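Local coordinates for probable AP endonuclease (African swine fever virus, PDB 6KI3), which probably cleaves DNA on the 5' side of abasic sites during viral DNA repair, using bound zinc ions, and probably also removes mismatched 3' nucleotides, at residues Leu119-Val124 / Glu147-Lys152; Phe50-Arg55 / His83-Asp88; Gly141-Leu146 / Pro217-Phe222. All coordinates share one frame; numbering follows the deposited sequence.

Contact 1 of 3, residues Leu119-Val124 / Glu147-Lys152; sequences LHLGAV and ETPHNK. With ZN (zinc ion), chain K; ZN (zinc ion), chain J; nucleotides of chain D; nucleotides of chain C.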
loop_
_atom_site.group_PDB
_atom_site.type_symbol
_atom_site.label_atom_id
_atom_site.label_comp_id
_atom_site.label_asym_id
_atom_site.label_seq_id
_atom_site.Cartn_x
_atom_site.Cartn_y
_atom_site.Cartn_z
ATOM N N LEU A 119 -5.555 1.470 -5.837
ATOM C CA LEU A 119 -5.495 1.578 -7.285
ATOM C C LEU A 119 -4.260 2.377 -7.677
ATOM O O LEU A 119 -3.841 3.294 -6.965
ATOM C CB LEU A 119 -6.753 2.246 -7.859
ATOM C CG LEU A 119 -8.085 1.530 -7.615
ATOM C CD1 LEU A 119 -9.205 2.179 -8.417
ATOM C CD2 LEU A 119 -7.970 0.051 -7.942
ATOM N N HIS A 120 -3.676 2.018 -8.817
ATOM C CA HIS A 120 -2.454 2.653 -9.289
ATOM C C HIS A 120 -2.783 3.888 -10.114
ATOM O O HIS A 120 -3.566 3.818 -11.066
ATOM C CB HIS A 120 -1.622 1.675 -10.118
ATOM C CG HIS A 120 -0.899 0.657 -9.296
ATOM N ND1 HIS A 120 -0.074 -0.298 -9.848
ATOM C CD2 HIS A 120 -0.876 0.446 -7.958
ATOM C CE1 HIS A 120 0.426 -1.053 -8.887
ATOM N NE2 HIS A 120 -0.045 -0.622 -7.730
ATOM N N LEU A 121 -2.181 5.014 -9.743
ATOM C CA LEU A 121 -2.316 6.226 -10.536
ATOM C C LEU A 121 -1.637 6.046 -11.886
ATOM O O LEU A 121 -0.591 5.401 -11.994
ATOM C CB LEU A 121 -1.706 7.417 -9.800
ATOM C CG LEU A 121 -2.474 7.959 -8.595
ATOM C CD1 LEU A 121 -1.643 9.000 -7.867
ATOM C CD2 LEU A 121 -3.803 8.547 -9.042
ATOM N N GLY A 122 -2.246 6.615 -12.922
ATOM C CA GLY A 122 -1.654 6.584 -14.240
ATOM C C GLY A 122 -0.760 7.781 -14.495
ATOM O O GLY A 122 -0.770 8.768 -13.763
ATOM N N ALA A 123 0.031 7.676 -15.560
ATOM C CA ALA A 123 0.890 8.777 -15.972
ATOM C C ALA A 123 0.108 9.746 -16.849
ATOM O O ALA A 123 0.560 10.113 -17.940
ATOM C CB ALA A 123 2.122 8.249 -16.706
ATOM N N VAL A 124 -1.068 10.159 -16.380
ATOM C CA VAL A 124 -1.959 11.012 -17.156
ATOM C C VAL A 124 -2.267 12.278 -16.369
ATOM O O VAL A 124 -1.815 12.443 -15.230
ATOM C CB VAL A 124 -3.255 10.268 -17.532
ATOM C CG1 VAL A 124 -2.941 9.050 -18.391
ATOM C CG2 VAL A 124 -4.016 9.860 -16.281
ATOM N N GLU A 147 -2.312 5.131 -5.294
ATOM C CA GLU A 147 -0.910 4.867 -5.008
ATOM C C GLU A 147 -0.004 5.711 -5.894
ATOM O O GLU A 147 -0.286 5.915 -7.078
ATOM C CB GLU A 147 -0.591 3.383 -5.200
ATOM C CG GLU A 147 0.844 3.011 -4.850
ATOM C CD GLU A 147 1.105 1.521 -4.931
ATOM O OE1 GLU A 147 2.271 1.113 -4.755
ATOM O OE2 GLU A 147 0.147 0.756 -5.169
ATOM N N THR A 148 1.079 6.204 -5.306
ATOM C CA THR A 148 2.101 6.917 -6.057
ATOM C C THR A 148 2.724 5.981 -7.088
ATOM O O THR A 148 3.277 4.937 -6.709
ATOM C CB THR A 148 3.178 7.459 -5.119
ATOM O OG1 THR A 148 3.739 6.379 -4.361
ATOM C CG2 THR A 148 2.587 8.486 -4.162
ATOM N N PRO A 149 2.648 6.294 -8.381
ATOM C CA PRO A 149 3.202 5.385 -9.391
ATOM C C PRO A 149 4.685 5.610 -9.638
ATOM O O PRO A 149 5.338 6.376 -8.922
ATOM C CB PRO A 149 2.375 5.714 -10.636
ATOM C CG PRO A 149 2.076 7.171 -10.480
ATOM C CD PRO A 149 1.924 7.422 -8.993
ATOM N N HIS A 150 5.222 4.944 -10.656
ATOM C CA HIS A 150 6.621 5.091 -11.033
ATOM C C HIS A 150 6.722 5.172 -12.548
ATOM O O HIS A 150 6.198 4.304 -13.254
ATOM C CB HIS A 150 7.464 3.923 -10.501
ATOM C CG HIS A 150 7.008 2.582 -10.984
ATOM N ND1 HIS A 150 7.476 2.014 -12.149
ATOM C CD2 HIS A 150 6.119 1.701 -10.466
ATOM C CE1 HIS A 150 6.897 0.840 -12.327
ATOM N NE2 HIS A 150 6.071 0.626 -11.320
ATOM N N ASN A 151 7.371 6.223 -13.042
ATOM C CA ASN A 151 7.692 6.330 -14.459
ATOM C C ASN A 151 8.856 7.297 -14.613
ATOM O O ASN A 151 9.278 7.954 -13.659
ATOM C CB ASN A 151 6.479 6.767 -15.297
ATOM C CG ASN A 151 6.096 8.224 -15.083
ATOM O OD1 ASN A 151 6.822 9.141 -15.471
ATOM N ND2 ASN A 151 4.931 8.441 -14.486
ATOM N N LYS A 152 9.370 7.377 -15.838
ATOM C CA LYS A 152 10.520 8.216 -16.147
ATOM C C LYS A 152 10.204 9.302 -17.161
ATOM O O LYS A 152 10.554 10.468 -16.943
ATOM C CB LYS A 152 11.677 7.346 -16.668
ATOM C CG LYS A 152 12.876 8.144 -17.149
ATOM C CD LYS A 152 14.160 7.646 -16.514
ATOM C CE LYS A 152 15.238 8.714 -16.552
ATOM N NZ LYS A 152 15.301 9.473 -15.270
HETATM ZN ZN ZN K . 0.708 -1.208 -5.818
HETATM ZN ZN ZN J . 2.990 -0.591 -3.668
ATOM P P DC D 13 8.086 5.008 -18.419
ATOM O OP1 DC D 13 8.761 6.032 -17.598
ATOM O OP2 DC D 13 7.449 5.398 -19.696
ATOM O "O5'" DC D 13 9.121 3.827 -18.725
ATOM C "C5'" DC D 13 9.921 3.296 -17.677
ATOM C "C4'" DC D 13 10.533 1.967 -18.081
ATOM O "O4'" DC D 13 9.485 1.032 -18.403
ATOM C "C3'" DC D 13 11.396 2.011 -19.326
ATOM O "O3'" DC D 13 12.725 2.393 -18.982
ATOM C "C2'" DC D 13 11.342 0.562 -19.816
ATOM C "C1'" DC D 13 9.986 0.063 -19.307
ATOM N N1 DC D 13 8.980 -0.151 -20.390
ATOM C C2 DC D 13 8.758 -1.442 -20.880
ATOM O O2 DC D 13 9.402 -2.385 -20.405
ATOM N N3 DC D 13 7.840 -1.623 -21.862
ATOM C C4 DC D 13 7.166 -0.579 -22.346
ATOM N N4 DC D 13 6.272 -0.805 -23.314
ATOM C C5 DC D 13 7.380 0.744 -21.860
ATOM C C6 DC D 13 8.289 0.910 -20.893
ATOM O "O5'" 3DR C 1 3.734 -3.746 -5.606
ATOM P P 3DR C 1 3.637 -2.332 -6.366
ATOM O OP1 3DR C 1 2.181 -2.230 -6.751
ATOM O OP2 3DR C 1 4.081 -1.344 -5.318
ATOM O OP3 3DR C 1 4.571 -2.474 -7.543
ATOM C "C2'" 3DR C 1 2.010 -7.510 -4.082
ATOM C "C5'" 3DR C 1 3.034 -4.893 -6.081
ATOM C "C4'" 3DR C 1 3.540 -6.109 -5.317
ATOM O "O4'" 3DR C 1 3.630 -5.783 -3.929
ATOM C "C1'" 3DR C 1 2.906 -6.725 -3.135
ATOM C "C3'" 3DR C 1 2.610 -7.302 -5.458
ATOM O "O3'" 3DR C 1 3.381 -8.455 -5.799
#

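Contact 2 of 3, residues Phe50-Arg55 / His83-Asp88; sequences FIAGPR and HGTYLD. With ZN (zinc ion), chain K; nucleotides of chain D; nucleotides of chain C.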
loop_
_atom_site.group_PDB
_atom_site.type_symbol
_atom_site.label_atom_id
_atom_site.label_comp_id
_atom_site.label_asym_id
_atom_site.label_seq_id
_atom_site.Cartn_x
_atom_site.Cartn_y
_atom_site.Cartn_z
ATOM N N PHE A 50 -4.594 -9.614 -2.216
ATOM C CA PHE A 50 -5.349 -9.536 -3.460
ATOM C C PHE A 50 -6.613 -10.371 -3.301
ATOM O O PHE A 50 -6.534 -11.584 -3.079
ATOM C CB PHE A 50 -4.538 -10.054 -4.649
ATOM C CG PHE A 50 -3.428 -9.142 -5.087
ATOM C CD1 PHE A 50 -3.706 -7.938 -5.712
ATOM C CD2 PHE A 50 -2.104 -9.508 -4.908
ATOM C CE1 PHE A 50 -2.684 -7.103 -6.126
ATOM C CE2 PHE A 50 -1.080 -8.680 -5.321
ATOM C CZ PHE A 50 -1.369 -7.475 -5.931
ATOM N N ILE A 51 -7.779 -9.726 -3.404
ATOM C CA ILE A 51 -9.027 -10.480 -3.493
ATOM C C ILE A 51 -9.404 -10.776 -4.936
ATOM O O ILE A 51 -10.343 -11.550 -5.176
ATOM C CB ILE A 51 -10.191 -9.747 -2.796
ATOM C CG1 ILE A 51 -10.534 -8.453 -3.537
ATOM C CG2 ILE A 51 -9.849 -9.468 -1.342
ATOM C CD1 ILE A 51 -11.662 -7.670 -2.901
ATOM N N ALA A 52 -8.696 -10.193 -5.902
ATOM C CA ALA A 52 -8.946 -10.437 -7.312
ATOM C C ALA A 52 -7.642 -10.265 -8.077
ATOM O O ALA A 52 -6.726 -9.569 -7.632
ATOM C CB ALA A 52 -10.025 -9.498 -7.866
ATOM N N GLY A 53 -7.566 -10.915 -9.234
ATOM C CA GLY A 53 -6.411 -10.789 -10.105
ATOM C C GLY A 53 -5.145 -11.447 -9.590
ATOM O O GLY A 53 -5.153 -12.632 -9.252
ATOM N N PRO A 54 -4.043 -10.682 -9.528
ATOM C CA PRO A 54 -3.985 -9.265 -9.901
ATOM C C PRO A 54 -3.786 -9.022 -11.396
ATOM O O PRO A 54 -3.761 -7.868 -11.827
ATOM C CB PRO A 54 -2.774 -8.759 -9.122
ATOM C CG PRO A 54 -1.868 -9.939 -9.077
ATOM C CD PRO A 54 -2.762 -11.151 -8.970
ATOM N N ARG A 55 -3.642 -10.093 -12.174
ATOM C CA ARG A 55 -3.388 -9.976 -13.603
ATOM C C ARG A 55 -4.569 -10.420 -14.454
ATOM O O ARG A 55 -4.423 -10.553 -15.671
ATOM C CB ARG A 55 -2.142 -10.775 -13.989
ATOM C CG ARG A 55 -0.910 -10.452 -13.165
ATOM C CD ARG A 55 0.340 -10.986 -13.842
ATOM N NE ARG A 55 1.516 -10.902 -12.982
ATOM C CZ ARG A 55 2.755 -11.149 -13.392
ATOM N NH1 ARG A 55 2.981 -11.490 -14.655
ATOM N NH2 ARG A 55 3.770 -11.052 -12.545
ATOM N N HIS A 83 -5.359 -4.848 -2.432
ATOM C CA HIS A 83 -4.708 -4.242 -3.583
ATOM C C HIS A 83 -5.496 -4.604 -4.833
ATOM O O HIS A 83 -5.798 -5.779 -5.065
ATOM C CB HIS A 83 -3.258 -4.709 -3.707
ATOM C CG HIS A 83 -2.432 -3.871 -4.635
ATOM N ND1 HIS A 83 -2.771 -3.664 -5.955
ATOM C CD2 HIS A 83 -1.279 -3.189 -4.433
ATOM C CE1 HIS A 83 -1.865 -2.889 -6.524
ATOM N NE2 HIS A 83 -0.948 -2.588 -5.623
ATOM N N GLY A 84 -5.848 -3.592 -5.620
ATOM C CA GLY A 84 -6.582 -3.839 -6.841
ATOM C C GLY A 84 -5.744 -4.559 -7.876
ATOM O O GLY A 84 -4.516 -4.622 -7.800
ATOM N N THR A 85 -6.431 -5.125 -8.864
ATOM C CA THR A 85 -5.735 -5.770 -9.963
ATOM C C THR A 85 -4.997 -4.731 -10.800
ATOM O O THR A 85 -5.259 -3.527 -10.723
ATOM C CB THR A 85 -6.710 -6.545 -10.847
ATOM O OG1 THR A 85 -7.462 -5.625 -11.648
ATOM C CG2 THR A 85 -7.668 -7.360 -9.995
ATOM N N TYR A 86 -4.060 -5.214 -11.615
ATOM C CA TYR A 86 -3.334 -4.323 -12.508
ATOM C C TYR A 86 -4.196 -3.828 -13.661
ATOM O O TYR A 86 -3.778 -2.909 -14.374
ATOM C CB TYR A 86 -2.085 -5.027 -13.042
ATOM C CG TYR A 86 -1.135 -5.465 -11.951
ATOM C CD1 TYR A 86 -1.012 -4.730 -10.779
ATOM C CD2 TYR A 86 -0.371 -6.617 -12.084
ATOM C CE1 TYR A 86 -0.151 -5.124 -9.775
ATOM C CE2 TYR A 86 0.495 -7.019 -11.085
ATOM C CZ TYR A 86 0.600 -6.267 -9.932
ATOM O OH TYR A 86 1.457 -6.656 -8.928
ATOM N N LEU A 87 -5.381 -4.403 -13.854
ATOM C CA LEU A 87 -6.302 -3.981 -14.899
ATOM C C LEU A 87 -7.298 -2.933 -14.419
ATOM O O LEU A 87 -8.162 -2.520 -15.199
ATOM C CB LEU A 87 -7.071 -5.186 -15.454
ATOM C CG LEU A 87 -6.360 -6.538 -15.550
ATOM C CD1 LEU A 87 -7.309 -7.598 -16.089
ATOM C CD2 LEU A 87 -5.118 -6.447 -16.415
ATOM N N ASP A 88 -7.204 -2.501 -13.160
ATOM C CA ASP A 88 -8.151 -1.543 -12.589
ATOM C C ASP A 88 -7.722 -0.120 -12.948
ATOM O O ASP A 88 -7.297 0.678 -12.111
ATOM C CB ASP A 88 -8.254 -1.732 -11.082
ATOM C CG ASP A 88 -8.909 -3.046 -10.701
ATOM O OD1 ASP A 88 -9.662 -3.600 -11.529
ATOM O OD2 ASP A 88 -8.674 -3.521 -9.570
HETATM ZN ZN ZN K . 0.708 -1.208 -5.818
ATOM P P DG D 10 -6.172 -4.738 -21.197
ATOM O OP1 DG D 10 -6.376 -3.545 -22.047
ATOM O OP2 DG D 10 -5.176 -5.760 -21.589
ATOM O "O5'" DG D 10 -5.821 -4.255 -19.716
ATOM C "C5'" DG D 10 -6.620 -3.262 -19.087
ATOM C "C4'" DG D 10 -5.758 -2.130 -18.557
ATOM O "O4'" DG D 10 -4.788 -2.655 -17.617
ATOM C "C3'" DG D 10 -4.953 -1.377 -19.607
ATOM O "O3'" DG D 10 -4.815 -0.019 -19.216
ATOM C "C2'" DG D 10 -3.612 -2.106 -19.594
ATOM C "C1'" DG D 10 -3.475 -2.498 -18.125
ATOM N N9 DG D 10 -2.758 -3.754 -17.919
ATOM C C8 DG D 10 -2.997 -4.956 -18.539
ATOM N N7 DG D 10 -2.200 -5.911 -18.146
ATOM C C5 DG D 10 -1.380 -5.304 -17.204
ATOM C C6 DG D 10 -0.321 -5.843 -16.435
ATOM O O6 DG D 10 0.116 -7.001 -16.435
ATOM N N1 DG D 10 0.248 -4.885 -15.599
ATOM C C2 DG D 10 -0.157 -3.572 -15.518
ATOM N N2 DG D 10 0.513 -2.798 -14.652
ATOM N N3 DG D 10 -1.149 -3.056 -16.231
ATOM C C4 DG D 10 -1.712 -3.976 -17.050
ATOM P P DC C 2 3.460 -8.965 -7.320
ATOM O OP1 DC C 2 4.685 -9.784 -7.444
ATOM O OP2 DC C 2 3.253 -7.797 -8.206
ATOM O "O5'" DC C 2 2.187 -9.917 -7.477
ATOM C "C5'" DC C 2 2.136 -11.154 -6.783
ATOM C "C4'" DC C 2 0.744 -11.748 -6.861
ATOM O "O4'" DC C 2 0.434 -12.082 -8.239
ATOM C "C3'" DC C 2 0.539 -13.028 -6.065
ATOM O "O3'" DC C 2 -0.799 -13.072 -5.589
ATOM C "C2'" DC C 2 0.812 -14.114 -7.104
ATOM C "C1'" DC C 2 0.257 -13.479 -8.375
ATOM N N1 DC C 2 0.958 -13.916 -9.616
ATOM C C2 DC C 2 0.229 -14.100 -10.797
ATOM O O2 DC C 2 -0.992 -13.902 -10.789
ATOM N N3 DC C 2 0.885 -14.490 -11.918
ATOM C C4 DC C 2 2.203 -14.691 -11.885
ATOM N N4 DC C 2 2.805 -15.076 -13.016
ATOM C C5 DC C 2 2.963 -14.507 -10.693
ATOM C C6 DC C 2 2.307 -14.122 -9.594
ATOM P P DG D 8 -3.809 -15.272 -22.559
ATOM O OP1 DG D 8 -4.328 -16.255 -23.538
ATOM O OP2 DG D 8 -2.684 -14.385 -22.924
ATOM O "O5'" DG D 8 -5.000 -14.337 -22.057
ATOM C "C5'" DG D 8 -4.704 -13.168 -21.314
ATOM C "C4'" DG D 8 -5.361 -13.203 -19.947
ATOM O "O4'" DG D 8 -4.542 -13.986 -19.033
ATOM C "C3'" DG D 8 -5.507 -11.837 -19.298
ATOM O "O3'" DG D 8 -6.691 -11.776 -18.506
ATOM C "C2'" DG D 8 -4.250 -11.728 -18.452
ATOM C "C1'" DG D 8 -4.072 -13.163 -17.981
ATOM N N9 DG D 8 -2.679 -13.503 -17.706
ATOM C C8 DG D 8 -1.650 -13.554 -18.614
ATOM N N7 DG D 8 -0.503 -13.880 -18.085
ATOM C C5 DG D 8 -0.787 -14.050 -16.736
ATOM C C6 DG D 8 0.066 -14.406 -15.664
ATOM O O6 DG D 8 1.281 -14.648 -15.696
ATOM N N1 DG D 8 -0.625 -14.470 -14.456
ATOM C C2 DG D 8 -1.969 -14.221 -14.304
ATOM N N2 DG D 8 -2.455 -14.331 -13.059
ATOM N N3 DG D 8 -2.779 -13.886 -15.301
ATOM C C4 DG D 8 -2.122 -13.819 -16.485
#

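Contact 3 of 3, residues Gly141-Leu146 / Pro217-Phe222; sequences GVVIYL and PSHIMF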
loop_
_atom_site.group_PDB
_atom_site.type_symbol
_atom_site.label_atom_id
_atom_site.label_comp_id
_atom_site.label_asym_id
_atom_site.label_seq_id
_atom_site.Cartn_x
_atom_site.Cartn_y
_atom_site.Cartn_z
ATOM N N GLY A 141 -17.558 2.811 3.986
ATOM C CA GLY A 141 -16.558 2.163 4.807
ATOM C C GLY A 141 -15.305 1.713 4.087
ATOM O O GLY A 141 -14.391 1.198 4.742
ATOM N N VAL A 142 -15.227 1.891 2.770
ATOM C CA VAL A 142 -14.082 1.459 1.978
ATOM C C VAL A 142 -13.503 2.672 1.266
ATOM O O VAL A 142 -14.223 3.385 0.557
ATOM C CB VAL A 142 -14.469 0.364 0.967
ATOM C CG1 VAL A 142 -13.255 -0.061 0.155
ATOM C CG2 VAL A 142 -15.080 -0.830 1.686
ATOM N N VAL A 143 -12.205 2.899 1.449
ATOM C CA VAL A 143 -11.509 4.050 0.883
ATOM C C VAL A 143 -10.682 3.591 -0.309
ATOM O O VAL A 143 -9.929 2.615 -0.215
ATOM C CB VAL A 143 -10.617 4.729 1.936
ATOM C CG1 VAL A 143 -9.735 5.786 1.286
ATOM C CG2 VAL A 143 -11.467 5.340 3.037
ATOM N N ILE A 144 -10.817 4.293 -1.430
ATOM C CA ILE A 144 -9.954 4.059 -2.584
ATOM C C ILE A 144 -8.639 4.791 -2.332
ATOM O O ILE A 144 -8.605 6.022 -2.279
ATOM C CB ILE A 144 -10.610 4.526 -3.888
ATOM C CG1 ILE A 144 -11.912 3.764 -4.139
ATOM C CG2 ILE A 144 -9.653 4.343 -5.056
ATOM C CD1 ILE A 144 -12.572 4.106 -5.459
ATOM N N TYR A 145 -7.556 4.034 -2.166
ATOM C CA TYR A 145 -6.231 4.596 -1.928
ATOM C C TYR A 145 -5.496 4.695 -3.260
ATOM O O TYR A 145 -5.167 3.674 -3.872
ATOM C CB TYR A 145 -5.445 3.745 -0.933
ATOM C CG TYR A 145 -5.912 3.878 0.498
ATOM C CD1 TYR A 145 -5.486 4.935 1.292
ATOM C CD2 TYR A 145 -6.770 2.942 1.060
ATOM C CE1 TYR A 145 -5.906 5.060 2.602
ATOM C CE2 TYR A 145 -7.196 3.058 2.371
ATOM C CZ TYR A 145 -6.760 4.119 3.137
ATOM O OH TYR A 145 -7.180 4.242 4.441
ATOM N N LEU A 146 -5.237 5.922 -3.705
ATOM C CA LEU A 146 -4.492 6.144 -4.937
ATOM C C LEU A 146 -2.999 6.065 -4.641
ATOM O O LEU A 146 -2.479 6.839 -3.830
ATOM C CB LEU A 146 -4.856 7.496 -5.546
ATOM C CG LEU A 146 -6.338 7.692 -5.875
ATOM C CD1 LEU A 146 -6.567 9.032 -6.554
ATOM C CD2 LEU A 146 -6.853 6.551 -6.739
ATOM N N PRO A 217 -4.085 13.178 6.969
ATOM C CA PRO A 217 -3.372 11.930 7.288
ATOM C C PRO A 217 -4.287 10.787 7.689
ATOM O O PRO A 217 -3.842 9.632 7.696
ATOM C CB PRO A 217 -2.447 12.339 8.443
ATOM C CG PRO A 217 -3.087 13.558 9.028
ATOM C CD PRO A 217 -3.722 14.276 7.881
ATOM N N SER A 218 -5.548 11.064 8.025
ATOM C CA SER A 218 -6.494 9.984 8.278
ATOM C C SER A 218 -6.752 9.154 7.029
ATOM O O SER A 218 -7.145 7.987 7.143
ATOM C CB SER A 218 -7.810 10.552 8.811
ATOM O OG SER A 218 -8.412 11.410 7.857
ATOM N N HIS A 219 -6.537 9.727 5.847
ATOM C CA HIS A 219 -6.724 9.046 4.571
ATOM C C HIS A 219 -5.394 8.804 3.863
ATOM O O HIS A 219 -5.303 8.878 2.637
ATOM C CB HIS A 219 -7.664 9.841 3.668
ATOM C CG HIS A 219 -9.099 9.785 4.089
ATOM N ND1 HIS A 219 -9.535 10.231 5.318
ATOM C CD2 HIS A 219 -10.202 9.338 3.440
ATOM C CE1 HIS A 219 -10.841 10.060 5.410
ATOM N NE2 HIS A 219 -11.270 9.520 4.284
ATOM N N ILE A 220 -4.344 8.516 4.629
ATOM C CA ILE A 220 -3.011 8.280 4.085
ATOM C C ILE A 220 -2.496 6.948 4.613
ATOM O O ILE A 220 -2.522 6.704 5.824
ATOM C CB ILE A 220 -2.034 9.417 4.442
ATOM C CG1 ILE A 220 -2.450 10.720 3.756
ATOM C CG2 ILE A 220 -0.614 9.041 4.054
ATOM C CD1 ILE A 220 -1.497 11.877 4.001
ATOM N N MET A 221 -2.040 6.088 3.703
ATOM C CA MET A 221 -1.390 4.832 4.046
ATOM C C MET A 221 -0.042 4.766 3.339
ATOM O O MET A 221 0.242 5.546 2.426
ATOM C CB MET A 221 -2.255 3.622 3.667
ATOM C CG MET A 221 -2.392 3.401 2.173
ATOM S SD MET A 221 -3.221 1.850 1.787
ATOM C CE MET A 221 -1.971 0.667 2.284
ATOM N N PHE A 222 0.793 3.818 3.760
ATOM C CA PHE A 222 2.170 3.753 3.292
ATOM C C PHE A 222 2.555 2.344 2.869
ATOM O O PHE A 222 2.153 1.358 3.495
ATOM C CB PHE A 222 3.142 4.234 4.371
ATOM C CG PHE A 222 3.170 5.721 4.533
ATOM C CD1 PHE A 222 2.298 6.351 5.402
ATOM C CD2 PHE A 222 4.066 6.490 3.810
ATOM C CE1 PHE A 222 2.321 7.719 5.549
ATOM C CE2 PHE A 222 4.095 7.862 3.953
ATOM C CZ PHE A 222 3.220 8.478 4.824
HETATM O O HOH W 1 -5.498 5.637 6.442
#

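Contact 1 of 3, residues Leu119-Val124 / Glu147-Lys152
His120 and Glu147 run alongside each other into the metal site. One zinc ion takes His120 NE2 at 2.1 Å and Glu147 OE2 at 2.1 Å, with His83 as its third protein ligand; a second takes Glu147 OE1 beside Asp184, His223 and Glu276. The imidazole and carboxylate planes are nearly perpendicular (84°), with Glu147 OE2 at the edge of the His120 ring, near its plane. Glu147 suits the bridging place because its extended chain, CG anti to the backbone N (chi1 -177°), carries two oxygens out to two ions. The phosphate of the abasic-site analogue spans the same pair, OP1 on the first zinc and OP2 on the second.

Backbone bonds set the register. Glu147 N donates to Leu119 O at 2.9 Å, and a weak bond runs from Leu121 N to Glu147 O at 3.4 Å.

Apolar packing continues where the strands end: Leu121 CB lies 3.7 Å from Pro149 CD, a branched chain against a compact ring. The Ala123 methyl CB stands 3.6 Å from the amide nitrogen Asn151 ND2; Lys157 binds Asn151 OD1. Neighbouring parallel strands delivering metal ligands from their C-terminal ends are characteristic of the endonuclease IV-type TIM barrel and its zinc cluster.

Contact 2 of 3, residues Phe50-Arg55 / His83-Asp88
Phe50 turns its CG anti to the carbonyl carbon (chi1 -72°), and His83 turns its CG anti to the backbone N (chi1 -165°), which places Phe50 CE1 and CZ beside the imidazole. They sit at or just past the C-terminal ends of neighbouring parallel strands of the TIM barrel, where loops form the DNA-binding surface. The ring planes stand oblique, 53° apart, with Phe50 CE1 3.4 Å from His83 ND1 and Phe50 CZ over one face of the imidazole. That same ND1 donates to Gly84 O at 2.7 Å, almost within the ring plane and on a carbonyl lone pair; this helps hold the ring rotation that points NE2 at the zinc, 2.2 Å away.

Farther out, a single backbone bond joins the loops: Tyr86 N to Pro54 O, 2.7 Å, in the carbonyl plane. Pro54 follows a cis peptide bond, and its CB sits over the centre of the Tyr86 ring, 4.2 Å from the centroid, a CH-pi contact suited to a rigid, compact ring that offers C-H groups to the aromatic face. Gly53, with positive phi and no side chain, lets Thr85 CG2 come within 3.6 Å of Gly53 N. Thr85 also opens a type I turn to Asp88, its OG1 accepting from Leu87 N as an ST turn.

Arg55 extends past Tyr86 into the DNA, its chain lying against one face of the DC2-DG8 base pair. One guanidinium face lies over the base of cytosine DC2 of chain C, and Arg55 NE, buried without a hydrogen-bonding partner in the model, is 3.8 Å from N3 of that cytosine.

Contact 3 of 3, residues Gly141-Leu146 / Pro217-Phe222
Met221 lays its thioether over one face of the Tyr145 ring, the two side chains meeting at a slant. SD is 3.8 Å from the ring centroid of Tyr145 and 18° off its normal, a Met-aromatic contact, and the neighbouring Met221 CG adds a CH-pi contact, 3.6 Å from Tyr145 CD1. With CG between the backbone N and the carbonyl carbon (chi1 69°) and an extended chi2 of 172°, the methionine carries SD over the ring; the bend at chi3 turns only the terminal methyl CE. The opposite face of the tyrosine carries Val143 CG1, over its centre, so the ring is sandwiched between a branched aliphatic group and a polarisable sulfur.

These strands, 143-147 and 220-227, are not direct neighbours in the TIM barrel: strand 179-184 lies between them. The side chains of Tyr145 and Met221 point into the barrel interior and meet there, both touching Cys182 of the intervening strand.

At the margin, Val143 and His219 cross at about a right angle, Val143 CG1 standing 4.2 Å from His219 CD2. A tyrosine suits the middle place because its hydroxyl has a polar outlet: Tyr145 OH donates to a water at 3.0 Å, which in turn donates to Ser218 O at 3.0 Å and to Ile220 O at 3.2 Å.

From the N terminus, contact 2 closes first: the chain leaves strand 46-49, runs through helix 63-76 and returns on strand 79-83, a beta-alpha-beta unit. Contact 1, in series with it, closes the same kind of unit two steps further round the barrel, with 79-83 to 116-120 in between, joining strands 116-120 and 143-147 across helix 126-134. Contact 3 opens inside that loop, at 141-146, and closes much later at 217-222, so contacts 1 and 3 cross. Contacts 1 and 2 share a zinc ion at the C-terminal mouth of the barrel, and Leu119 CD2 also packs on Asp88 CB. Contact 3 lies deeper, towards the strand beginnings; Leu119 N probably bonds to Tyr145 O, tying it to contact 1.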